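Local coordinates for hypothetical protein Atu2684 (Agrobacterium tumefaciens, PDB 2AXO) that is of unknown function but belongs to the thioredoxin clan and carries a disulfide-bonded CXXC motif, consistent with a possible thiol-disulfide redox role, at residues A[43-48]-A[119-124]; A[72-77]-A[233-238]; A[78-83]-A[99-104]; A[106-111]-A[123-128]; A[178-183]-A[202-207]. All blocks are in the same frame, centred on the assembly; numbering follows the deposited sequence.

Contact 1 (A[43-48]-A[119-124]); sequences KGVVEL and ILNGRD
E47 and I119 face each other where strands 45-50 and 117-120 run antiparallel in the mixed sheet of the thioredoxin-like fold. Backbone bonds dominate. E47 N donates to I119 O at 3.0 Å in a nearly straight bond (175°), and I119 N returns a bond to E47 O at 2.8 Å, which makes this a hydrogen-bonded pair. Beyond the end of strand 117-120, N121 N still reaches V45 O at 2.9 Å. From there the chain turns back through a classic beta bulge in which R123 and D124 both oppose L120. The same V45 O receives a CA-H...O contact from L120 CA at 3.4 Å.

Apolar packing lies on the face of V46 and L120, whose side chains run alongside each other. V46 CG2 meets L120 CD2 at 3.8 Å, on the side where helices 58-70 and 131-143 pack.

The polar contacts gather on the other face, around E47. Its chain is extended beyond CG, and OE2 forms a salt bridge with R100. A water lies 2.6 Å from E47 OE1 and 2.8 Å from I119 O, and it accepts a hydrogen bond from G122 N at 3.0 Å.

Contact 2 (A[72-77]-A[233-238]); sequences DVVGLS and GCAVLL
L76 and A235 join the two large sheets of the protein. Strand 74-79 of the mixed thioredoxin-like sheet packs through its side chains against strand 232-241 of the antiparallel sheet. The short strand segments pass 8.4 Å apart, with their directions 114° from each other, so the contact between them is made by side chains alone.

L76 and A235 bury almost equal areas. With CG anti to its own carbonyl carbon (chi1 -64°), the L76 side chain projects at strand 232-241 and opens its fork over A235. CD2 lies 3.7 Å from A235 CB and CD1 3.9 Å from the same atom, so both methyls of the leucine rest on one small residue. CD1 also meets L237 CD1 at 4.1 Å, the two leucines reaching for each other tip to tip.

A235, whose CB points toward strand 74-79, is gripped from a second direction by V74, with CG1 of the valine 3.9 Å from A235 CB. The A235 methyl sits among the branched side chains of V74 and L76, with V74 CA and A235 CA 7.2 Å apart.

All four residues are buried. V45 of the adjoining strand, A253 and I255 of strand 247-257, and F179 of strand 172-186 extend the same apolar layer. At its margin V74 CG1 makes a looser contact with L237 CD2, at 4.3 Å.

Contact 3 (A[78-83]-A[99-104]); sequences YHVDYW and ERQYGY
The end of strand 74-79 and the loop that follows it pack against helix 95-107 through Y78, V80 and Y82 on one side and R100 and Q101 on the other.

The polar centre is the hydrogen bond from Y82 OH to Q101 OE1, 2.7 Å long. The hydroxyl comes in at the side of the amide carbonyl, at a C=O...O angle of 119° and tilted 25° from its plane. Ring and amide planes are 9° apart, and OE1 lies at the edge of the ring, near its plane. Y82 CG sits between the backbone N and the carbonyl carbon, which turns the ring back beneath V80, whose CG2 lies over its centre. The other methyl of V80, CG1, touches Q101 OE1 at 3.6 Å. The far end of the amide is fixed too, since Q101 NE2 donates to Y114 O and Q117 OE1.

One helical position earlier, the extended chain of R100 runs obliquely past the Y78 ring, with R100 CD 3.5 Å from Y78 CE2. Its guanidinium, with Y104 CE2 over one face, toward its rim, goes on to a hydrogen bond with Q239.

Y78 stacks on F49 of strand 45-50 and touches V203 and V206 of strand 196-212. The Y82 ring meets the Y102 ring of the second subunit, and Y102 its Y82 ring, so helix 95-107 packs on the sheet with one side and contributes Y102 to the subunit interface.

Contact 4 (A[106-111]-A[123-128]); sequences RALGRN and RDHVKG
R110 lies across the face of the H125 ring, while L108 packs beside it against the backbone. R110 CD stands 3.9 Å from the centroid of the imidazole, 26° off the ring normal, a CH-pi contact. Its NE comes to 3.2 Å from H125 NE2, but over the ring, at an angle too poor for a hydrogen bond; guanidinium and ring planes are 45° apart. L108 spreads its two methyls, CD2 reaching R123 O at 3.4 Å and CD1 reaching H125 CB at 4.0 Å.

Helix 95-107 ends in a Schellman motif at G109, whose N bonds to R106 O at 2.9 Å; L108 and R110, on either side of this glycine in the chain, both point toward strand 124-127. H125 holds CG between its backbone N and carbonyl carbon (chi1 78°), and its ND1 is hydrogen-bonded to Y114 OH, which limits rotation of the ring. D124 OD2 takes a weak bond from H125 N at 2.7 Å, while OD1 forms a salt bridge with R137.

R110 and H125 also touch a crystal neighbour, so the lattice may influence their pose. In this surface contact an arginine lays its CD, and obliquely its guanidinium, over an imidazole, with no directional bond between them.

Contact 5 (A[178-183]-A[202-207]); sequences YFTREQ and SVYDVQ
Y178 N donates to D205 O at 2.8 Å and Y178 O accepts from Y204 N at 2.9 Å, so both backbone polar atoms of this tyrosine are satisfied across the hairpin of strands 172-186 and 196-212. Between Y178 and F179 the register slips by one residue, a beta bulge.

Toward the chain corner at R181 the bonding weakens. T180 N reaches S202 O at 3.1 Å from 37° above the carbonyl plane, and the return bond from S202 N to T180 O is weak at 3.4 Å. A water accepts from S202 N at 3.0 Å and from T180 OG1 at 2.8 Å, giving S202 N a second partner.

Y204 folds its ring back across the partner strand (chi1 62°), placing one face under Y178 CB, 4.0 Å from the centroid, in a CH-pi contact. The D205 carboxylate lies alongside the Y178 ring and forms a salt bridge with K228, which also makes a cation-pi contact with that ring. Q207 CG lies in plane at the ring edge, and Q207 OE1 takes a weak bond from K228.

Helix 223-229 packs on Y178, while on the other face F179 and V203 meet L76 of strand 74-79 and V203 bonds by its backbone to S77.

From the N terminus, contact 1 returns the chain at 119-124 to the first strand, closing a loop that holds contact 3, where the end of strand 74-79 meets helix 95-107. Contact 4 opens within that loop and ends on the stretch that closes contact 1, sharing R123 and D124 and tying the helix end to the sheet edge. Contact 2 starts inside contact 1 and ends far beyond it, so the two cross, and its loop encloses contacts 3, 4 and 5. Contact 5 is the hairpin of strands 172-186 and 196-212. Contacts 1 and 2 meet along neighbouring strands 45-50 and 74-79, whereas contacts 4 and 5 lie on opposite sides of the chain's centre, their centres about 22 Å apart.

Contact 1 (A[43-48]-A[119-124])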
# COMPACT_ATOMS: atom_id res chain seq x y z
N LYS A 43 12.12 25.70 -9.32
CA LYS A 43 12.32 24.71 -10.37
C LYS A 43 11.24 23.64 -10.51
O LYS A 43 11.03 23.11 -11.60
CB LYS A 43 13.69 24.03 -10.18
CG LYS A 43 14.88 24.99 -10.23
CD LYS A 43 16.18 24.27 -9.90
CE LYS A 43 17.38 25.23 -9.88
NZ LYS A 43 17.68 25.77 -11.23
N GLY A 44 10.54 23.33 -9.43
CA GLY A 44 9.49 22.33 -9.50
C GLY A 44 9.07 21.79 -8.15
O GLY A 44 9.43 22.35 -7.11
N VAL A 45 8.30 20.71 -8.16
CA VAL A 45 7.81 20.09 -6.94
C VAL A 45 8.37 18.68 -6.75
O VAL A 45 8.35 17.86 -7.68
CB VAL A 45 6.27 20.02 -6.94
CG1 VAL A 45 5.77 19.30 -5.69
CG2 VAL A 45 5.70 21.43 -7.01
N VAL A 46 8.88 18.41 -5.56
CA VAL A 46 9.42 17.09 -5.24
C VAL A 46 8.69 16.52 -4.04
O VAL A 46 8.81 17.03 -2.93
CB VAL A 46 10.94 17.16 -4.94
CG1 VAL A 46 11.45 15.78 -4.52
CG2 VAL A 46 11.68 17.64 -6.17
N GLU A 47 7.91 15.46 -4.27
CA GLU A 47 7.15 14.81 -3.23
C GLU A 47 7.76 13.45 -2.95
O GLU A 47 7.70 12.55 -3.79
CB GLU A 47 5.70 14.65 -3.65
CG GLU A 47 4.97 15.96 -3.76
CD GLU A 47 3.58 15.81 -4.32
OE1 GLU A 47 3.46 15.51 -5.53
OE2 GLU A 47 2.62 15.97 -3.54
N LEU A 48 8.36 13.31 -1.78
CA LEU A 48 9.01 12.07 -1.39
C LEU A 48 8.16 11.21 -0.48
O LEU A 48 7.64 11.68 0.53
CB LEU A 48 10.33 12.40 -0.67
CG LEU A 48 11.07 11.25 0.01
CD1 LEU A 48 11.72 10.36 -1.04
CD2 LEU A 48 12.12 11.83 0.94
N ILE A 119 8.07 11.85 -6.47
CA ILE A 119 7.18 12.19 -7.57
C ILE A 119 7.55 13.63 -7.95
O ILE A 119 7.59 14.51 -7.09
CB ILE A 119 5.69 12.11 -7.12
CG1 ILE A 119 5.37 10.69 -6.62
CG2 ILE A 119 4.78 12.50 -8.28
CD1 ILE A 119 5.55 9.60 -7.68
N LEU A 120 7.84 13.85 -9.22
CA LEU A 120 8.26 15.17 -9.68
C LEU A 120 7.17 15.91 -10.47
O LEU A 120 6.69 15.41 -11.49
CB LEU A 120 9.54 15.03 -10.51
CG LEU A 120 10.65 14.15 -9.91
CD1 LEU A 120 11.84 14.13 -10.86
CD2 LEU A 120 11.08 14.68 -8.55
N ASN A 121 6.80 17.10 -10.00
CA ASN A 121 5.75 17.91 -10.64
C ASN A 121 4.48 17.10 -10.84
O ASN A 121 3.68 17.41 -11.72
CB ASN A 121 6.21 18.45 -12.00
CG ASN A 121 7.28 19.53 -11.90
OD1 ASN A 121 7.70 20.09 -12.92
ND2 ASN A 121 7.72 19.83 -10.69
N GLY A 122 4.31 16.05 -10.04
CA GLY A 122 3.14 15.21 -10.17
C GLY A 122 3.06 14.50 -11.51
O GLY A 122 2.04 13.89 -11.83
N ARG A 123 4.16 14.55 -12.27
CA ARG A 123 4.25 13.97 -13.62
C ARG A 123 5.03 12.66 -13.79
O ARG A 123 4.74 11.90 -14.71
CB ARG A 123 4.88 14.98 -14.59
CG ARG A 123 4.07 16.24 -14.86
CD ARG A 123 4.86 17.21 -15.73
NE ARG A 123 4.12 18.43 -16.04
CZ ARG A 123 3.20 18.54 -17.00
NH1 ARG A 123 2.92 17.50 -17.76
NH2 ARG A 123 2.56 19.69 -17.18
N ASP A 124 6.01 12.39 -12.93
CA ASP A 124 6.81 11.18 -13.06
C ASP A 124 7.44 10.79 -11.73
O ASP A 124 7.41 11.56 -10.77
CB ASP A 124 7.91 11.42 -14.10
CG ASP A 124 8.51 10.12 -14.64
OD1 ASP A 124 9.52 10.20 -15.36
OD2 ASP A 124 7.96 9.04 -14.35
O HOH W 1 5.36 16.12 -7.20

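Contact 2 (A[72-77]-A[233-238])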
# COMPACT_ATOMS: atom_id res chain seq x y z
N ASP A 72 15.16 25.83 -3.82
CA ASP A 72 14.82 26.05 -5.23
C ASP A 72 13.72 25.12 -5.73
O ASP A 72 13.39 25.12 -6.92
CB ASP A 72 16.07 25.97 -6.13
CG ASP A 72 16.81 24.64 -6.05
OD1 ASP A 72 16.45 23.78 -5.23
OD2 ASP A 72 17.78 24.48 -6.83
N VAL A 73 13.15 24.34 -4.82
CA VAL A 73 12.05 23.45 -5.17
C VAL A 73 11.08 23.44 -3.99
O VAL A 73 11.44 23.86 -2.88
CB VAL A 73 12.51 21.99 -5.43
CG1 VAL A 73 13.60 21.97 -6.49
CG2 VAL A 73 13.00 21.34 -4.14
N VAL A 74 9.86 23.00 -4.26
CA VAL A 74 8.84 22.87 -3.23
C VAL A 74 8.99 21.42 -2.83
O VAL A 74 8.63 20.52 -3.59
CB VAL A 74 7.43 23.12 -3.80
CG1 VAL A 74 6.38 22.65 -2.80
CG2 VAL A 74 7.24 24.60 -4.11
N GLY A 75 9.55 21.18 -1.64
CA GLY A 75 9.77 19.82 -1.19
C GLY A 75 8.83 19.37 -0.09
O GLY A 75 8.57 20.09 0.87
N LEU A 76 8.33 18.15 -0.25
CA LEU A 76 7.40 17.57 0.71
C LEU A 76 7.75 16.13 1.00
O LEU A 76 8.17 15.39 0.11
CB LEU A 76 5.98 17.61 0.15
CG LEU A 76 5.41 19.01 -0.09
CD1 LEU A 76 4.19 18.90 -0.97
CD2 LEU A 76 5.07 19.67 1.24
N SER A 77 7.57 15.73 2.25
CA SER A 77 7.84 14.37 2.66
C SER A 77 6.53 13.74 3.15
O SER A 77 5.90 14.25 4.07
CB SER A 77 8.88 14.33 3.77
OG SER A 77 9.08 13.01 4.21
N GLY A 233 4.44 24.48 8.22
CA GLY A 233 4.21 25.22 7.00
C GLY A 233 3.23 24.48 6.13
O GLY A 233 2.61 23.51 6.56
N CYS A 234 3.07 24.96 4.91
CA CYS A 234 2.17 24.31 3.98
C CYS A 234 2.68 24.58 2.58
O CYS A 234 3.46 25.51 2.36
CB CYS A 234 0.73 24.83 4.15
SG CYS A 234 0.38 26.47 3.48
N ALA A 235 2.27 23.73 1.66
CA ALA A 235 2.64 23.88 0.27
C ALA A 235 1.32 23.95 -0.48
O ALA A 235 0.42 23.17 -0.21
CB ALA A 235 3.44 22.66 -0.19
N VAL A 236 1.21 24.91 -1.38
CA VAL A 236 0.00 25.05 -2.19
C VAL A 236 0.37 24.42 -3.52
O VAL A 236 1.35 24.82 -4.15
CB VAL A 236 -0.38 26.53 -2.42
CG1 VAL A 236 -1.56 26.61 -3.40
CG2 VAL A 236 -0.77 27.19 -1.10
N LEU A 237 -0.41 23.44 -3.95
CA LEU A 237 -0.14 22.76 -5.20
C LEU A 237 -1.32 22.95 -6.13
O LEU A 237 -2.44 22.55 -5.80
CB LEU A 237 0.09 21.26 -4.96
CG LEU A 237 1.17 20.88 -3.93
CD1 LEU A 237 1.19 19.37 -3.74
CD2 LEU A 237 2.54 21.38 -4.38
N LEU A 238 -1.10 23.57 -7.29
CA LEU A 238 -2.19 23.75 -8.25
C LEU A 238 -2.08 22.49 -9.09
O LEU A 238 -1.33 22.43 -10.06
CB LEU A 238 -1.96 25.00 -9.11
CG LEU A 238 -3.12 25.39 -10.04
CD1 LEU A 238 -4.39 25.67 -9.23
CD2 LEU A 238 -2.72 26.61 -10.83

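Contact 3 (A[78-83]-A[99-104])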
# COMPACT_ATOMS: atom_id res chain seq x y z
N TYR A 78 6.14 12.63 2.52
CA TYR A 78 4.93 11.91 2.91
C TYR A 78 5.29 10.57 3.52
O TYR A 78 5.68 9.64 2.81
CB TYR A 78 4.02 11.64 1.71
CG TYR A 78 3.46 12.86 1.03
CD1 TYR A 78 4.20 13.55 0.07
CD2 TYR A 78 2.17 13.32 1.32
CE1 TYR A 78 3.67 14.66 -0.58
CE2 TYR A 78 1.64 14.43 0.68
CZ TYR A 78 2.39 15.09 -0.27
OH TYR A 78 1.87 16.19 -0.91
N HIS A 79 5.17 10.44 4.84
CA HIS A 79 5.49 9.18 5.49
C HIS A 79 4.36 8.18 5.26
O HIS A 79 3.21 8.44 5.61
CB HIS A 79 5.70 9.39 6.99
CG HIS A 79 6.99 10.06 7.33
ND1 HIS A 79 7.26 11.37 7.00
CD2 HIS A 79 8.10 9.61 7.96
CE1 HIS A 79 8.47 11.70 7.41
NE2 HIS A 79 9.00 10.64 8.00
N VAL A 80 4.70 7.05 4.65
CA VAL A 80 3.72 6.00 4.36
C VAL A 80 3.52 5.08 5.57
O VAL A 80 4.39 4.98 6.43
CB VAL A 80 4.15 5.16 3.14
CG1 VAL A 80 4.18 6.04 1.90
CG2 VAL A 80 5.52 4.54 3.38
N ASP A 81 2.38 4.41 5.63
CA ASP A 81 2.10 3.55 6.78
C ASP A 81 2.44 2.08 6.59
O ASP A 81 2.38 1.30 7.55
CB ASP A 81 0.63 3.68 7.19
CG ASP A 81 -0.32 3.11 6.15
OD1 ASP A 81 0.13 2.75 5.04
OD2 ASP A 81 -1.53 3.03 6.45
N TYR A 82 2.82 1.67 5.38
CA TYR A 82 3.10 0.26 5.18
C TYR A 82 4.45 -0.27 5.66
O TYR A 82 4.89 -1.34 5.25
CB TYR A 82 2.86 -0.11 3.71
CG TYR A 82 3.57 0.71 2.66
CD1 TYR A 82 4.93 0.56 2.43
CD2 TYR A 82 2.85 1.57 1.83
CE1 TYR A 82 5.57 1.22 1.38
CE2 TYR A 82 3.47 2.24 0.78
CZ TYR A 82 4.82 2.06 0.56
OH TYR A 82 5.42 2.67 -0.52
N TRP A 83 5.09 0.48 6.55
CA TRP A 83 6.36 0.05 7.12
C TRP A 83 6.21 -0.10 8.62
O TRP A 83 7.18 -0.39 9.33
CB TRP A 83 7.48 1.05 6.81
CG TRP A 83 8.00 0.92 5.43
CD1 TRP A 83 7.73 1.74 4.36
CD2 TRP A 83 8.89 -0.09 4.94
NE1 TRP A 83 8.39 1.29 3.24
CE2 TRP A 83 9.11 0.17 3.57
CE3 TRP A 83 9.51 -1.20 5.53
CZ2 TRP A 83 9.94 -0.63 2.77
CZ3 TRP A 83 10.34 -2.00 4.74
CH2 TRP A 83 10.54 -1.71 3.38
N GLU A 99 -2.38 6.57 0.55
CA GLU A 99 -3.38 6.65 -0.51
C GLU A 99 -2.95 7.60 -1.62
O GLU A 99 -3.26 7.37 -2.79
CB GLU A 99 -4.73 7.07 0.06
CG GLU A 99 -5.32 6.04 1.00
CD GLU A 99 -6.73 6.36 1.42
OE1 GLU A 99 -6.96 7.49 1.90
OE2 GLU A 99 -7.61 5.49 1.26
N ARG A 100 -2.24 8.67 -1.26
CA ARG A 100 -1.78 9.61 -2.28
C ARG A 100 -0.76 8.92 -3.17
O ARG A 100 -0.76 9.10 -4.38
CB ARG A 100 -1.18 10.87 -1.63
CG ARG A 100 -0.73 11.94 -2.63
CD ARG A 100 -0.46 13.26 -1.91
NE ARG A 100 0.03 14.33 -2.78
CZ ARG A 100 -0.72 14.97 -3.68
NH1 ARG A 100 -2.00 14.66 -3.84
NH2 ARG A 100 -0.19 15.95 -4.39
N GLN A 101 0.12 8.10 -2.58
CA GLN A 101 1.09 7.41 -3.41
C GLN A 101 0.36 6.43 -4.34
O GLN A 101 0.81 6.17 -5.45
CB GLN A 101 2.13 6.67 -2.55
CG GLN A 101 3.22 5.98 -3.36
CD GLN A 101 4.26 5.31 -2.47
OE1 GLN A 101 3.93 4.76 -1.42
NE2 GLN A 101 5.51 5.34 -2.91
N TYR A 102 -0.78 5.90 -3.88
CA TYR A 102 -1.56 4.98 -4.71
C TYR A 102 -2.16 5.77 -5.88
O TYR A 102 -2.19 5.29 -7.02
CB TYR A 102 -2.72 4.35 -3.92
CG TYR A 102 -2.29 3.45 -2.79
CD1 TYR A 102 -1.12 2.70 -2.87
CD2 TYR A 102 -3.09 3.30 -1.66
CE1 TYR A 102 -0.76 1.82 -1.85
CE2 TYR A 102 -2.74 2.42 -0.64
CZ TYR A 102 -1.57 1.69 -0.75
OH TYR A 102 -1.23 0.79 0.24
N GLY A 103 -2.64 6.97 -5.59
CA GLY A 103 -3.22 7.80 -6.62
C GLY A 103 -2.21 8.03 -7.72
O GLY A 103 -2.54 7.99 -8.91
N TYR A 104 -0.96 8.28 -7.33
CA TYR A 104 0.10 8.50 -8.29
C TYR A 104 0.42 7.22 -9.05
O TYR A 104 0.64 7.25 -10.26
CB TYR A 104 1.36 9.03 -7.60
CG TYR A 104 1.36 10.54 -7.41
CD1 TYR A 104 1.12 11.38 -8.49
CD2 TYR A 104 1.64 11.11 -6.17
CE1 TYR A 104 1.14 12.77 -8.34
CE2 TYR A 104 1.67 12.50 -6.01
CZ TYR A 104 1.43 13.32 -7.09
OH TYR A 104 1.47 14.69 -6.94

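Contact 4 (A[106-111]-A[123-128])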
# COMPACT_ATOMS: atom_id res chain seq x y z
N ARG A 106 -1.55 4.81 -9.89
CA ARG A 106 -2.56 4.67 -10.92
C ARG A 106 -2.38 5.66 -12.05
O ARG A 106 -2.37 5.27 -13.22
CB ARG A 106 -3.96 4.82 -10.32
CG ARG A 106 -4.30 3.76 -9.28
CD ARG A 106 -5.78 3.78 -8.95
NE ARG A 106 -6.17 4.96 -8.19
CZ ARG A 106 -6.01 5.09 -6.87
NH1 ARG A 106 -5.45 4.11 -6.17
NH2 ARG A 106 -6.41 6.19 -6.26
N ALA A 107 -2.24 6.94 -11.72
CA ALA A 107 -2.06 7.97 -12.75
C ALA A 107 -0.84 7.69 -13.61
O ALA A 107 -0.87 7.92 -14.82
CB ALA A 107 -1.94 9.35 -12.10
N LEU A 108 0.24 7.21 -13.00
CA LEU A 108 1.46 6.94 -13.75
C LEU A 108 1.41 5.61 -14.51
O LEU A 108 2.34 5.26 -15.22
CB LEU A 108 2.67 6.95 -12.81
CG LEU A 108 2.93 8.29 -12.10
CD1 LEU A 108 4.12 8.15 -11.16
CD2 LEU A 108 3.18 9.39 -13.13
N GLY A 109 0.31 4.88 -14.35
CA GLY A 109 0.16 3.61 -15.04
C GLY A 109 1.00 2.47 -14.48
O GLY A 109 1.21 1.47 -15.17
N ARG A 110 1.47 2.61 -13.25
CA ARG A 110 2.29 1.57 -12.63
C ARG A 110 1.42 0.53 -11.91
O ARG A 110 0.23 0.74 -11.72
CB ARG A 110 3.28 2.20 -11.64
CG ARG A 110 4.08 3.35 -12.23
CD ARG A 110 5.23 3.78 -11.33
NE ARG A 110 6.33 2.82 -11.37
CZ ARG A 110 6.71 2.05 -10.36
NH1 ARG A 110 6.07 2.11 -9.20
NH2 ARG A 110 7.72 1.21 -10.51
N ASN A 111 2.02 -0.60 -11.53
CA ASN A 111 1.25 -1.64 -10.84
C ASN A 111 1.74 -1.90 -9.42
O ASN A 111 1.48 -2.96 -8.85
CB ASN A 111 1.29 -2.95 -11.63
CG ASN A 111 2.62 -3.67 -11.49
OD1 ASN A 111 3.68 -3.11 -11.76
ND2 ASN A 111 2.56 -4.93 -11.06
N ARG A 123 4.16 14.55 -12.27
CA ARG A 123 4.25 13.97 -13.62
C ARG A 123 5.03 12.66 -13.79
O ARG A 123 4.74 11.90 -14.71
CB ARG A 123 4.88 14.98 -14.59
CG ARG A 123 4.07 16.24 -14.86
CD ARG A 123 4.86 17.21 -15.73
NE ARG A 123 4.12 18.43 -16.04
CZ ARG A 123 3.20 18.54 -17.00
NH1 ARG A 123 2.92 17.50 -17.76
NH2 ARG A 123 2.56 19.69 -17.18
N ASP A 124 6.01 12.39 -12.93
CA ASP A 124 6.81 11.18 -13.06
C ASP A 124 7.44 10.79 -11.73
O ASP A 124 7.41 11.56 -10.77
CB ASP A 124 7.91 11.42 -14.10
CG ASP A 124 8.51 10.12 -14.64
OD1 ASP A 124 9.52 10.20 -15.36
OD2 ASP A 124 7.96 9.04 -14.35
N HIS A 125 8.03 9.60 -11.68
CA HIS A 125 8.66 9.11 -10.46
C HIS A 125 10.13 8.78 -10.68
O HIS A 125 10.55 8.49 -11.80
CB HIS A 125 7.92 7.87 -9.95
CG HIS A 125 8.25 6.62 -10.69
ND1 HIS A 125 9.11 5.67 -10.19
CD2 HIS A 125 7.88 6.19 -11.92
CE1 HIS A 125 9.26 4.70 -11.08
NE2 HIS A 125 8.52 5.00 -12.14
N VAL A 126 10.90 8.82 -9.60
CA VAL A 126 12.33 8.53 -9.64
C VAL A 126 12.78 8.09 -8.25
O VAL A 126 12.11 8.39 -7.26
CB VAL A 126 13.16 9.78 -10.03
CG1 VAL A 126 12.87 10.18 -11.47
CG2 VAL A 126 12.84 10.92 -9.09
N LYS A 127 13.90 7.39 -8.19
CA LYS A 127 14.43 6.95 -6.90
C LYS A 127 14.59 8.19 -6.03
O LYS A 127 15.10 9.21 -6.49
CB LYS A 127 15.80 6.28 -7.07
CG LYS A 127 15.76 4.84 -7.54
CD LYS A 127 15.18 4.69 -8.93
CE LYS A 127 15.50 3.30 -9.49
NZ LYS A 127 15.05 2.21 -8.58
N GLY A 128 14.15 8.10 -4.78
CA GLY A 128 14.25 9.24 -3.89
C GLY A 128 15.64 9.80 -3.65
O GLY A 128 15.79 11.00 -3.41

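Contact 5 (A[178-183]-A[202-207])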
# COMPACT_ATOMS: atom_id res chain seq x y z
N TYR A 178 -0.21 20.32 4.49
CA TYR A 178 0.30 20.86 5.74
C TYR A 178 1.42 19.98 6.26
O TYR A 178 1.31 18.75 6.25
CB TYR A 178 -0.84 20.93 6.77
CG TYR A 178 -2.00 21.79 6.32
CD1 TYR A 178 -1.97 23.18 6.49
CD2 TYR A 178 -3.12 21.22 5.72
CE1 TYR A 178 -3.04 23.98 6.07
CE2 TYR A 178 -4.19 22.02 5.29
CZ TYR A 178 -4.14 23.39 5.47
OH TYR A 178 -5.19 24.17 5.03
N PHE A 179 2.50 20.59 6.72
CA PHE A 179 3.62 19.82 7.24
C PHE A 179 4.28 20.49 8.43
O PHE A 179 4.06 21.67 8.72
CB PHE A 179 4.69 19.62 6.15
CG PHE A 179 5.21 20.89 5.55
CD1 PHE A 179 4.71 21.36 4.34
CD2 PHE A 179 6.18 21.65 6.22
CE1 PHE A 179 5.16 22.55 3.79
CE2 PHE A 179 6.64 22.85 5.68
CZ PHE A 179 6.13 23.30 4.46
N THR A 180 5.07 19.69 9.14
CA THR A 180 5.84 20.19 10.26
C THR A 180 7.14 20.56 9.56
O THR A 180 7.53 19.92 8.59
CB THR A 180 6.10 19.10 11.33
OG1 THR A 180 6.71 17.95 10.71
CG2 THR A 180 4.78 18.68 11.98
N ARG A 181 7.79 21.61 10.04
CA ARG A 181 9.04 22.05 9.45
C ARG A 181 10.12 20.99 9.67
O ARG A 181 10.69 20.47 8.71
CB ARG A 181 9.44 23.38 10.09
CG ARG A 181 10.82 23.88 9.74
CD ARG A 181 10.96 24.18 8.27
NE ARG A 181 12.13 25.03 8.06
CZ ARG A 181 12.65 25.31 6.87
NH1 ARG A 181 12.10 24.80 5.77
NH2 ARG A 181 13.71 26.09 6.79
N GLU A 182 10.39 20.68 10.93
CA GLU A 182 11.37 19.67 11.29
C GLU A 182 10.86 18.88 12.49
O GLU A 182 10.45 19.47 13.48
CB GLU A 182 12.71 20.31 11.63
CG GLU A 182 13.79 19.28 11.94
CD GLU A 182 14.23 19.30 13.38
OE1 GLU A 182 14.95 20.25 13.76
OE2 GLU A 182 13.85 18.38 14.13
N GLN A 183 10.88 17.56 12.40
CA GLN A 183 10.41 16.75 13.51
C GLN A 183 11.41 15.65 13.81
O GLN A 183 11.87 14.95 12.91
CB GLN A 183 9.04 16.15 13.18
CG GLN A 183 8.27 15.66 14.39
CD GLN A 183 6.84 15.27 14.06
OE1 GLN A 183 6.12 16.04 13.41
NE2 GLN A 183 6.43 14.09 14.50
N SER A 202 7.40 17.02 6.78
CA SER A 202 6.57 15.83 6.93
C SER A 202 5.09 16.23 6.89
O SER A 202 4.58 16.88 7.81
CB SER A 202 6.88 15.12 8.25
OG SER A 202 8.21 14.63 8.27
N VAL A 203 4.42 15.84 5.82
CA VAL A 203 3.01 16.16 5.63
C VAL A 203 2.09 15.37 6.56
O VAL A 203 2.19 14.14 6.64
CB VAL A 203 2.60 15.91 4.16
CG1 VAL A 203 1.12 16.19 3.95
CG2 VAL A 203 3.45 16.78 3.24
N TYR A 204 1.20 16.07 7.25
CA TYR A 204 0.27 15.40 8.16
C TYR A 204 -1.19 15.59 7.77
O TYR A 204 -2.08 15.01 8.39
CB TYR A 204 0.47 15.87 9.60
CG TYR A 204 0.21 17.34 9.82
CD1 TYR A 204 1.25 18.27 9.74
CD2 TYR A 204 -1.07 17.80 10.13
CE1 TYR A 204 1.02 19.62 9.98
CE2 TYR A 204 -1.31 19.14 10.36
CZ TYR A 204 -0.26 20.05 10.29
OH TYR A 204 -0.50 21.38 10.55
N ASP A 205 -1.43 16.41 6.76
CA ASP A 205 -2.79 16.63 6.27
C ASP A 205 -2.76 17.29 4.91
O ASP A 205 -1.95 18.18 4.65
CB ASP A 205 -3.60 17.49 7.25
CG ASP A 205 -5.07 17.58 6.86
OD1 ASP A 205 -5.65 16.53 6.49
OD2 ASP A 205 -5.66 18.68 6.93
N VAL A 206 -3.66 16.84 4.03
CA VAL A 206 -3.76 17.36 2.68
C VAL A 206 -5.24 17.65 2.41
O VAL A 206 -6.09 16.80 2.69
CB VAL A 206 -3.27 16.32 1.63
CG1 VAL A 206 -3.40 16.89 0.23
CG2 VAL A 206 -1.83 15.92 1.92
N GLN A 207 -5.55 18.82 1.87
CA GLN A 207 -6.94 19.16 1.58
C GLN A 207 -7.07 20.07 0.37
O GLN A 207 -6.18 20.88 0.07
CB GLN A 207 -7.60 19.83 2.79
CG GLN A 207 -6.91 21.10 3.25
CD GLN A 207 -7.56 21.69 4.48
OE1 GLN A 207 -7.87 20.98 5.44
NE2 GLN A 207 -7.75 23.01 4.48
O HOH W 2 8.96 17.09 9.36